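PDB 4O1S: V-type ATP synthase alpha chain from Thermoplasma volcanium, which is an intein, a beta-rich splicing domain of the Hint fold, from the A subunit of a V-type ATPase. Local coordinates for residues T92-L97 against E107-N112. Residues are numbered along the deposited sequence; the frame is centred on the assembly and turned at random.
Sequences TPVHKL and EVMASN. With SO4 (sulfate ion), chain G.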
loop_
_atom_site.group_PDB
_atom_site.type_symbol
_atom_site.label_atom_id
_atom_site.label_comp_id
_atom_site.label_asym_id
_atom_site.label_seq_id
_atom_site.Cartn_x
_atom_site.Cartn_y
_atom_site.Cartn_z
ATOM N N THR A 92 6.342 -4.779 -3.764
ATOM C CA THR A 92 6.547 -5.999 -4.489
ATOM C C THR A 92 6.406 -5.686 -5.991
ATOM O O THR A 92 5.636 -4.807 -6.365
ATOM C CB THR A 92 5.440 -6.942 -3.985
ATOM O OG1 THR A 92 6.012 -7.955 -3.142
ATOM C CG2 THR A 92 4.657 -7.515 -5.102
ATOM N N PRO A 93 7.169 -6.380 -6.859
ATOM C CA PRO A 93 7.114 -6.115 -8.308
ATOM C C PRO A 93 5.731 -6.224 -8.929
ATOM O O PRO A 93 5.469 -5.458 -9.869
ATOM C CB PRO A 93 8.030 -7.178 -8.900
ATOM C CG PRO A 93 9.009 -7.435 -7.850
ATOM C CD PRO A 93 8.284 -7.275 -6.517
ATOM N N VAL A 94 4.879 -7.134 -8.431
ATOM C CA VAL A 94 3.528 -7.313 -8.989
ATOM C C VAL A 94 2.485 -6.324 -8.447
ATOM O O VAL A 94 1.378 -6.238 -8.985
ATOM C CB VAL A 94 2.987 -8.770 -8.863
ATOM C CG1 VAL A 94 3.793 -9.717 -9.700
ATOM C CG2 VAL A 94 2.977 -9.240 -7.432
ATOM N N HIS A 95 2.841 -5.586 -7.394
ATOM C CA HIS A 95 1.983 -4.526 -6.871
ATOM C C HIS A 95 1.730 -3.467 -7.929
ATOM O O HIS A 95 2.594 -3.206 -8.771
ATOM C CB HIS A 95 2.616 -3.870 -5.652
ATOM C CG HIS A 95 1.621 -3.406 -4.648
ATOM N ND1 HIS A 95 0.389 -2.907 -5.010
ATOM C CD2 HIS A 95 1.647 -3.404 -3.294
ATOM C CE1 HIS A 95 -0.292 -2.599 -3.923
ATOM N NE2 HIS A 95 0.448 -2.889 -2.867
ATOM N N LYS A 96 0.545 -2.853 -7.874
ATOM C CA LYS A 96 0.107 -1.898 -8.905
ATOM C C LYS A 96 -0.038 -0.471 -8.426
ATOM O O LYS A 96 -0.481 -0.210 -7.295
ATOM C CB LYS A 96 -1.211 -2.331 -9.543
ATOM C CG LYS A 96 -1.028 -3.455 -10.520
ATOM C CD LYS A 96 -2.324 -4.152 -10.840
ATOM C CE LYS A 96 -2.082 -5.153 -11.959
ATOM N NZ LYS A 96 -3.338 -5.736 -12.472
ATOM N N LEU A 97 0.348 0.451 -9.303
ATOM C CA LEU A 97 0.152 1.871 -9.061
ATOM C C LEU A 97 -0.809 2.352 -10.135
ATOM O O LEU A 97 -1.092 1.630 -11.097
ATOM C CB LEU A 97 1.473 2.636 -9.145
ATOM C CG LEU A 97 2.667 2.430 -8.178
ATOM C CD1 LEU A 97 2.367 2.920 -6.804
ATOM C CD2 LEU A 97 3.165 0.977 -8.104
ATOM N N GLU A 107 -3.870 1.068 -14.419
ATOM C CA GLU A 107 -3.140 0.331 -13.395
ATOM C C GLU A 107 -1.840 -0.165 -14.022
ATOM O O GLU A 107 -1.828 -0.651 -15.153
ATOM C CB GLU A 107 -3.951 -0.861 -12.904
ATOM C CG GLU A 107 -5.339 -0.523 -12.396
ATOM C CD GLU A 107 -6.116 -1.764 -11.930
ATOM O OE1 GLU A 107 -5.551 -2.893 -11.957
ATOM O OE2 GLU A 107 -7.303 -1.604 -11.544
ATOM N N VAL A 108 -0.735 -0.038 -13.305
ATOM C CA VAL A 108 0.510 -0.567 -13.824
ATOM C C VAL A 108 1.291 -1.254 -12.711
ATOM O O VAL A 108 1.287 -0.808 -11.561
ATOM C CB VAL A 108 1.359 0.530 -14.502
ATOM C CG1 VAL A 108 1.770 1.531 -13.486
ATOM C CG2 VAL A 108 2.617 -0.065 -15.127
ATOM N N MET A 109 1.938 -2.358 -13.059
ATOM C CA MET A 109 2.764 -3.080 -12.117
ATOM C C MET A 109 4.024 -2.310 -11.871
ATOM O O MET A 109 4.602 -1.698 -12.786
ATOM C CB MET A 109 3.100 -4.475 -12.638
ATOM C CG MET A 109 1.885 -5.383 -12.652
ATOM S SD MET A 109 2.368 -7.103 -12.783
ATOM C CE MET A 109 3.095 -7.034 -14.407
ATOM N N ALA A 110 4.443 -2.345 -10.621
ATOM C CA ALA A 110 5.688 -1.733 -10.225
ATOM C C ALA A 110 6.815 -2.116 -11.215
ATOM O O ALA A 110 7.631 -1.284 -11.649
ATOM C CB ALA A 110 6.009 -2.154 -8.789
ATOM N N SER A 111 6.818 -3.373 -11.626
ATOM C CA SER A 111 7.827 -3.832 -12.567
ATOM C C SER A 111 7.646 -3.274 -13.979
ATOM O O SER A 111 8.523 -3.456 -14.803
ATOM C CB SER A 111 7.852 -5.353 -12.606
ATOM O OG SER A 111 6.601 -5.848 -13.039
ATOM N N ASN A 112 6.532 -2.598 -14.274
ATOM C CA ASN A 112 6.390 -1.993 -15.614
ATOM C C ASN A 112 6.410 -0.479 -15.587
ATOM O O ASN A 112 6.476 0.186 -16.627
ATOM C CB ASN A 112 5.135 -2.475 -16.329
ATOM C CG ASN A 112 5.194 -3.941 -16.666
ATOM O OD1 ASN A 112 6.255 -4.469 -17.013
ATOM N ND2 ASN A 112 4.061 -4.618 -16.544
HETATM S S SO4 G . 0.413 -4.130 -16.095
HETATM O O1 SO4 G . 0.271 -3.327 -17.320
HETATM O O2 SO4 G . -0.701 -3.888 -15.169
HETATM O O3 SO4 G . 0.377 -5.564 -16.414
HETATM O O4 SO4 G . 1.687 -3.749 -15.471
#
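Leu97 and Val108 trade two backbone hydrogen bonds, Leu97 N to Val108 O and Val108 N to Leu97 O, each 2.8 Å long; they form an antiparallel hydrogen-bonded pair. A third bond runs from Ala110 N to His95 O at 2.8 Å. Lys96 and Met109 make the non-hydrogen-bonded pair between these ladder rungs, and there Lys96 CA lies 3.1 Å from Val108 O in a CA-H...O contact.

Beyond the strands, Thr92 to His95 form a type I beta turn, and Pro93, with its phi restricted by the ring, suits the second position. Its carbonyl accepts a hydrogen bond from Ser111 N at 3.0 Å, in the carbonyl plane on a lone pair; the serine hydroxyl OG shares this oxygen weakly. Strands 96-101 and 104-109 are the beta hairpin at one side of a four-stranded antiparallel sheet in the Hint-type splicing domain; strand 165-168 flanks 96-101 on its other side.

On the face carrying Lys96 and Met109, the long aliphatic lysine chain crosses Met109 CG and brings NZ 3.6 Å from Glu107 OE1, a long salt bridge. Met109 CG stands anti to the carbonyl carbon (chi1 -70°), and extended chi2 sets SD beside Val94 CG1; chi3 turns CE toward a sulfate ion, probably from the crystallisation liquor, whose O4 accepts a hydrogen bond from Met109 N at 2.8 Å.

The other face carries Leu97 and strand-favouring, beta-branched Val108, loosely touching through CB and CG1. Just past the pairing, Ala110 points toward 92-97, its small methyl beside Pro93 O and His95 O and 4.3 Å from Leu97 CD2; Ile81 and Val79 of strand 77-83 touch Leu97 and Ala110 respectively.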